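PDB 1F2E: glutathione S-transferase from Sphingomonas paucimobilis, which binds glutathione and probably catalyses its transfer to electrophilic substrates, as glutathione S-transferases with a thioredoxin-like N-terminal domain do. Local coordinates for residues 11-16 with 64-69; 69-74 with 81-86. One frame throughout, in Å; residues are numbered along the deposited sequence.

Both contacts use helix 66-75, and they share Ile69; both are buried, interaction 1 nearer the centre of the chain. There the first turns of helices 12-21 and 66-75 meet beside bound glutathione; a little apolar packing lies next to polar groups that hold the ligand. Interaction 2, its centre about 11 Å away from that of interaction 1, joins the later turns of the same helix to the connecting segment 81-86. Its chemistry is methyl against methyl, with a water at its border. The two sites touch through Leu70 and Ile73, which pack on Ala13 and Pro14, and each also reaches the second subunit.

Interaction 1. Residues 11-16 with 64-69; sequences SLAPHI and TENPAI. With GSH (glutathione), chain E.
Pro14 turns its ring from helix 12-21 toward Asn66 and Ile69, and its CB packs against CG2 of Ile69 at 3.9 Å. The Pro14 and Asn66 side chains cross at about a right angle. The backbone N-H of Asn66 is shared between the two oxygens of the glutamyl alpha-carboxylate of glutathione, with N 3.1 Å from O12 and a weak 3.2 Å from O11. Along Glu65, the N-cap residue, CB and CG lead out with CG anti to the carbonyl carbon (chi1 -61°), and a bend at chi2 turns the chain toward the ligand. CD then lies 3.8 Å from N1 of glutathione; OE1 passes 3.9 Å from CA1, while OE2 accepts the bond from N1 at 3.0 Å. Ser99 of the second subunit also bonds OE2 and probably steadies the carboxylate. With alanine at this position the ligand's amino group would probably lose its carboxylate mate, and Ser99 of the second subunit its acceptor. Glu65 and Asn66 at the N-terminus of helix 66-75 hold the glutamyl end in the thioredoxin-like domain's glutathione site. Around the pair, strand 2-5 meets Pro14 through Leu3 and helix 153-161 meets Asn66 through Tyr157, where the thioredoxin-like domain borders the helical one.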
loop_
_atom_site.group_PDB
_atom_site.type_symbol
_atom_site.label_atom_id
_atom_site.label_comp_id
_atom_site.label_asym_id
_atom_site.label_seq_id
_atom_site.Cartn_x
_atom_site.Cartn_y
_atom_site.Cartn_z
ATOM N N SER A 11 13.237 3.468 -4.145
ATOM C CA SER A 11 14.055 3.264 -2.953
ATOM C C SER A 11 14.756 4.560 -2.507
ATOM O O SER A 11 15.395 4.594 -1.464
ATOM C CB SER A 11 15.091 2.161 -3.198
ATOM O OG SER A 11 15.947 2.499 -4.270
ATOM N N LEU A 12 14.631 5.626 -3.289
ATOM C CA LEU A 12 15.248 6.890 -2.911
ATOM C C LEU A 12 14.539 7.462 -1.666
ATOM O O LEU A 12 15.145 8.185 -0.873
ATOM C CB LEU A 12 15.171 7.893 -4.075
ATOM C CG LEU A 12 15.632 9.335 -3.793
ATOM C CD1 LEU A 12 17.083 9.363 -3.365
ATOM C CD2 LEU A 12 15.436 10.181 -5.037
ATOM N N ALA A 13 13.261 7.127 -1.493
ATOM C CA ALA A 13 12.490 7.615 -0.345
ATOM C C ALA A 13 13.096 7.151 0.994
ATOM O O ALA A 13 13.434 7.979 1.839
ATOM C CB ALA A 13 11.016 7.170 -0.464
ATOM N N PRO A 14 13.245 5.826 1.203
ATOM C CA PRO A 14 13.830 5.338 2.464
ATOM C C PRO A 14 15.249 5.900 2.644
ATOM O O PRO A 14 15.688 6.188 3.756
ATOM C CB PRO A 14 13.868 3.821 2.278
ATOM C CG PRO A 14 12.822 3.554 1.267
ATOM C CD PRO A 14 12.925 4.702 0.307
ATOM N N HIS A 15 15.961 6.041 1.532
ATOM C CA HIS A 15 17.323 6.557 1.562
ATOM C C HIS A 15 17.342 7.958 2.171
ATOM O O HIS A 15 18.121 8.245 3.086
ATOM C CB HIS A 15 17.902 6.585 0.146
ATOM C CG HIS A 15 19.357 6.930 0.099
ATOM N ND1 HIS A 15 20.069 6.986 -1.080
ATOM C CD2 HIS A 15 20.234 7.234 1.085
ATOM C CE1 HIS A 15 21.322 7.311 -0.817
ATOM N NE2 HIS A 15 21.448 7.467 0.488
ATOM N N ILE A 16 16.476 8.828 1.667
ATOM C CA ILE A 16 16.395 10.181 2.196
ATOM C C ILE A 16 15.971 10.130 3.671
ATOM O O ILE A 16 16.516 10.857 4.507
ATOM C CB ILE A 16 15.380 11.017 1.391
ATOM C CG1 ILE A 16 15.864 11.154 -0.053
ATOM C CG2 ILE A 16 15.181 12.364 2.046
ATOM C CD1 ILE A 16 14.850 11.776 -1.000
ATOM N N THR A 64 10.443 -5.260 3.827
ATOM C CA THR A 64 10.136 -4.797 2.478
ATOM C C THR A 64 8.861 -3.953 2.488
ATOM O O THR A 64 8.113 -3.954 3.476
ATOM C CB THR A 64 9.944 -5.960 1.481
ATOM O OG1 THR A 64 8.855 -6.787 1.907
ATOM C CG2 THR A 64 11.225 -6.794 1.370
ATOM N N GLU A 65 8.636 -3.237 1.384
ATOM C CA GLU A 65 7.478 -2.363 1.192
ATOM C C GLU A 65 7.731 -0.990 1.822
ATOM O O GLU A 65 7.871 -0.865 3.034
ATOM C CB GLU A 65 6.215 -3.021 1.765
ATOM C CG GLU A 65 5.860 -4.356 1.084
ATOM C CD GLU A 65 5.377 -4.187 -0.360
ATOM O OE1 GLU A 65 5.555 -5.130 -1.160
ATOM O OE2 GLU A 65 4.807 -3.121 -0.698
ATOM N N ASN A 66 7.786 0.035 0.974
ATOM C CA ASN A 66 8.060 1.397 1.409
ATOM C C ASN A 66 7.299 1.923 2.619
ATOM O O ASN A 66 7.898 2.511 3.513
ATOM C CB ASN A 66 7.896 2.375 0.237
ATOM C CG ASN A 66 9.218 2.681 -0.450
ATOM O OD1 ASN A 66 10.216 2.937 0.216
ATOM N ND2 ASN A 66 9.229 2.660 -1.780
ATOM N N PRO A 67 5.970 1.730 2.670
ATOM C CA PRO A 67 5.262 2.248 3.846
ATOM C C PRO A 67 5.830 1.691 5.154
ATOM O O PRO A 67 6.075 2.440 6.105
ATOM C CB PRO A 67 3.817 1.805 3.605
ATOM C CG PRO A 67 3.724 1.767 2.086
ATOM C CD PRO A 67 5.033 1.100 1.720
ATOM N N ALA A 68 6.049 0.377 5.194
ATOM C CA ALA A 68 6.573 -0.279 6.392
ATOM C C ALA A 68 7.983 0.202 6.701
ATOM O O ALA A 68 8.287 0.584 7.830
ATOM C CB ALA A 68 6.560 -1.796 6.208
ATOM N N ILE A 69 8.836 0.185 5.688
ATOM C CA ILE A 69 10.210 0.630 5.836
ATOM C C ILE A 69 10.269 2.089 6.276
ATOM O O ILE A 69 10.993 2.432 7.204
ATOM C CB ILE A 69 10.989 0.475 4.511
ATOM C CG1 ILE A 69 11.049 -1.001 4.114
ATOM C CG2 ILE A 69 12.404 1.046 4.664
ATOM C CD1 ILE A 69 11.834 -1.266 2.834
HETATM N N1 GSH E . 5.033 -2.053 -3.468
HETATM C CA1 GSH E . 6.485 -2.037 -3.298
HETATM C C1 GSH E . 6.938 -0.991 -2.226
HETATM O O11 GSH E . 6.059 -0.283 -1.657
HETATM O O12 GSH E . 8.178 -0.909 -1.970
HETATM C CB1 GSH E . 7.064 -1.738 -4.700
HETATM C CG1 GSH E . 8.593 -1.772 -4.903
HETATM C CD1 GSH E . 8.972 -1.478 -6.353
HETATM O OE1 GSH E . 8.119 -1.178 -7.192
HETATM N N2 GSH E . 10.279 -1.583 -6.645
HETATM C CA2 GSH E . 10.857 -1.358 -7.981
HETATM C C2 GSH E . 11.799 -2.486 -8.325
HETATM O O2 GSH E . 12.694 -2.802 -7.532
HETATM C CB2 GSH E . 11.661 -0.055 -8.044
HETATM S SG2 GSH E . 10.749 1.463 -7.775
HETATM N N3 GSH E . 11.603 -3.102 -9.493
HETATM C CA3 GSH E . 12.452 -4.219 -9.916
HETATM C C3 GSH E . 12.995 -4.009 -11.294
HETATM O O31 GSH E . 12.837 -2.874 -11.827
HETATM O O32 GSH E . 13.582 -4.989 -11.831
#

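Interaction 2. Residues 69-74 with 81-86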
loop_
_atom_site.group_PDB
_atom_site.type_symbol
_atom_site.label_atom_id
_atom_site.label_comp_id
_atom_site.label_asym_id
_atom_site.label_seq_id
_atom_site.Cartn_x
_atom_site.Cartn_y
_atom_site.Cartn_z
ATOM N N ILE A 69 8.836 0.185 5.688
ATOM C CA ILE A 69 10.210 0.630 5.836
ATOM C C ILE A 69 10.269 2.089 6.276
ATOM O O ILE A 69 10.993 2.432 7.204
ATOM C CB ILE A 69 10.989 0.475 4.511
ATOM C CG1 ILE A 69 11.049 -1.001 4.114
ATOM C CG2 ILE A 69 12.404 1.046 4.664
ATOM C CD1 ILE A 69 11.834 -1.266 2.834
ATOM N N LEU A 70 9.503 2.946 5.609
ATOM C CA LEU A 70 9.485 4.366 5.948
ATOM C C LEU A 70 9.026 4.596 7.383
ATOM O O LEU A 70 9.617 5.395 8.120
ATOM C CB LEU A 70 8.574 5.133 4.979
ATOM C CG LEU A 70 9.119 5.315 3.555
ATOM C CD1 LEU A 70 8.026 5.852 2.613
ATOM C CD2 LEU A 70 10.313 6.279 3.613
ATOM N N LEU A 71 7.966 3.903 7.782
ATOM C CA LEU A 71 7.447 4.055 9.136
ATOM C C LEU A 71 8.495 3.589 10.149
ATOM O O LEU A 71 8.729 4.244 11.169
ATOM C CB LEU A 71 6.158 3.252 9.300
ATOM C CG LEU A 71 5.368 3.637 10.546
ATOM C CD1 LEU A 71 4.854 5.075 10.386
ATOM C CD2 LEU A 71 4.210 2.663 10.756
ATOM N N TYR A 72 9.130 2.456 9.862
ATOM C CA TYR A 72 10.159 1.920 10.741
ATOM C C TYR A 72 11.316 2.914 10.900
ATOM O O TYR A 72 11.796 3.152 12.010
ATOM C CB TYR A 72 10.692 0.596 10.186
ATOM C CG TYR A 72 11.787 -0.017 11.032
ATOM C CD1 TYR A 72 13.113 0.391 10.892
ATOM C CD2 TYR A 72 11.486 -0.955 12.024
ATOM C CE1 TYR A 72 14.116 -0.113 11.721
ATOM C CE2 TYR A 72 12.482 -1.466 12.863
ATOM C CZ TYR A 72 13.797 -1.038 12.704
ATOM O OH TYR A 72 14.796 -1.522 13.536
ATOM N N ILE A 73 11.770 3.482 9.789
ATOM C CA ILE A 73 12.866 4.436 9.828
ATOM C C ILE A 73 12.522 5.627 10.733
ATOM O O ILE A 73 13.329 6.040 11.561
ATOM C CB ILE A 73 13.207 4.925 8.410
ATOM C CG1 ILE A 73 13.754 3.748 7.588
ATOM C CG2 ILE A 73 14.211 6.085 8.471
ATOM C CD1 ILE A 73 14.028 4.072 6.113
ATOM N N ALA A 74 11.316 6.163 10.586
ATOM C CA ALA A 74 10.904 7.297 11.408
ATOM C C ALA A 74 10.813 6.948 12.898
ATOM O O ALA A 74 11.263 7.721 13.750
ATOM C CB ALA A 74 9.558 7.843 10.914
ATOM N N GLY A 81 10.795 13.289 14.689
ATOM C CA GLY A 81 9.394 13.535 14.403
ATOM C C GLY A 81 8.963 13.396 12.950
ATOM O O GLY A 81 8.197 14.224 12.463
ATOM N N LEU A 82 9.427 12.360 12.256
ATOM C CA LEU A 82 9.061 12.168 10.851
ATOM C C LEU A 82 7.778 11.373 10.643
ATOM O O LEU A 82 7.384 11.085 9.511
ATOM C CB LEU A 82 10.194 11.492 10.088
ATOM C CG LEU A 82 11.375 12.359 9.670
ATOM C CD1 LEU A 82 12.278 11.524 8.773
ATOM C CD2 LEU A 82 10.890 13.604 8.927
ATOM N N ALA A 83 7.133 11.016 11.743
ATOM C CA ALA A 83 5.883 10.272 11.704
ATOM C C ALA A 83 5.226 10.462 13.060
ATOM O O ALA A 83 5.913 10.530 14.079
ATOM C CB ALA A 83 6.151 8.793 11.457
ATOM N N PRO A 84 3.894 10.586 13.094
ATOM C CA PRO A 84 3.264 10.761 14.404
ATOM C C PRO A 84 3.525 9.565 15.328
ATOM O O PRO A 84 3.882 8.480 14.870
ATOM C CB PRO A 84 1.778 10.955 14.066
ATOM C CG PRO A 84 1.639 10.481 12.633
ATOM C CD PRO A 84 2.945 10.864 12.004
ATOM N N ALA A 85 3.355 9.780 16.627
ATOM C CA ALA A 85 3.585 8.737 17.619
ATOM C C ALA A 85 2.489 7.678 17.615
ATOM O O ALA A 85 1.341 7.956 17.265
ATOM C CB ALA A 85 3.693 9.360 18.997
ATOM N N GLU A 86 2.855 6.459 17.998
ATOM C CA GLU A 86 1.909 5.352 18.069
ATOM C C GLU A 86 0.776 5.749 19.007
ATOM O O GLU A 86 0.992 6.476 19.975
ATOM C CB GLU A 86 2.600 4.102 18.615
ATOM C CG GLU A 86 3.362 3.265 17.587
ATOM C CD GLU A 86 2.485 2.224 16.888
ATOM O OE1 GLU A 86 3.044 1.377 16.156
ATOM O OE2 GLU A 86 1.244 2.252 17.066
HETATM O O HOH W 1 9.237 9.872 14.407
#
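Leu71 sets CG anti to its backbone N (chi1 -165°), which sends the side chain outward from helix 66-75, and CD1 comes within 4.1 Å of CB of Ala83. In Leu82 CG is anti to the carbonyl carbon (chi1 -78°), which leads the branched end away from Ala74 and leaves CB to make the contact. Between them Ala74 does most of the touching. Its single methyl, CB, faces the loop and lies 3.8 Å from CB of Leu82 and 3.6 Å from CB of Ala83, so two consecutive loop residues close on one helical alanine. No direct hydrogen bond joins the two segments. At the border, instead, a water is hydrogen-bonded to Ala74 O at 3.0 Å and, weakly, to Leu82 N at 3.3 Å. The Leu82 side chain also touches Phe151 and Val153, and its backbone is hydrogen-bonded to Val153; Ala83 rests on Leu94 of helix 89-113. On the dimer side, Leu71 packs on Leu95 of the second subunit. This is apolar packing well away from the glutathione, about 12 Å from the side chain of Leu71. It belongs to the interdomain linker of the glutathione S-transferase fold, where the chain leaves the last helix of the thioredoxin-like domain, folds back beside its last turn, and passes into the long first helix of the all-helical domain.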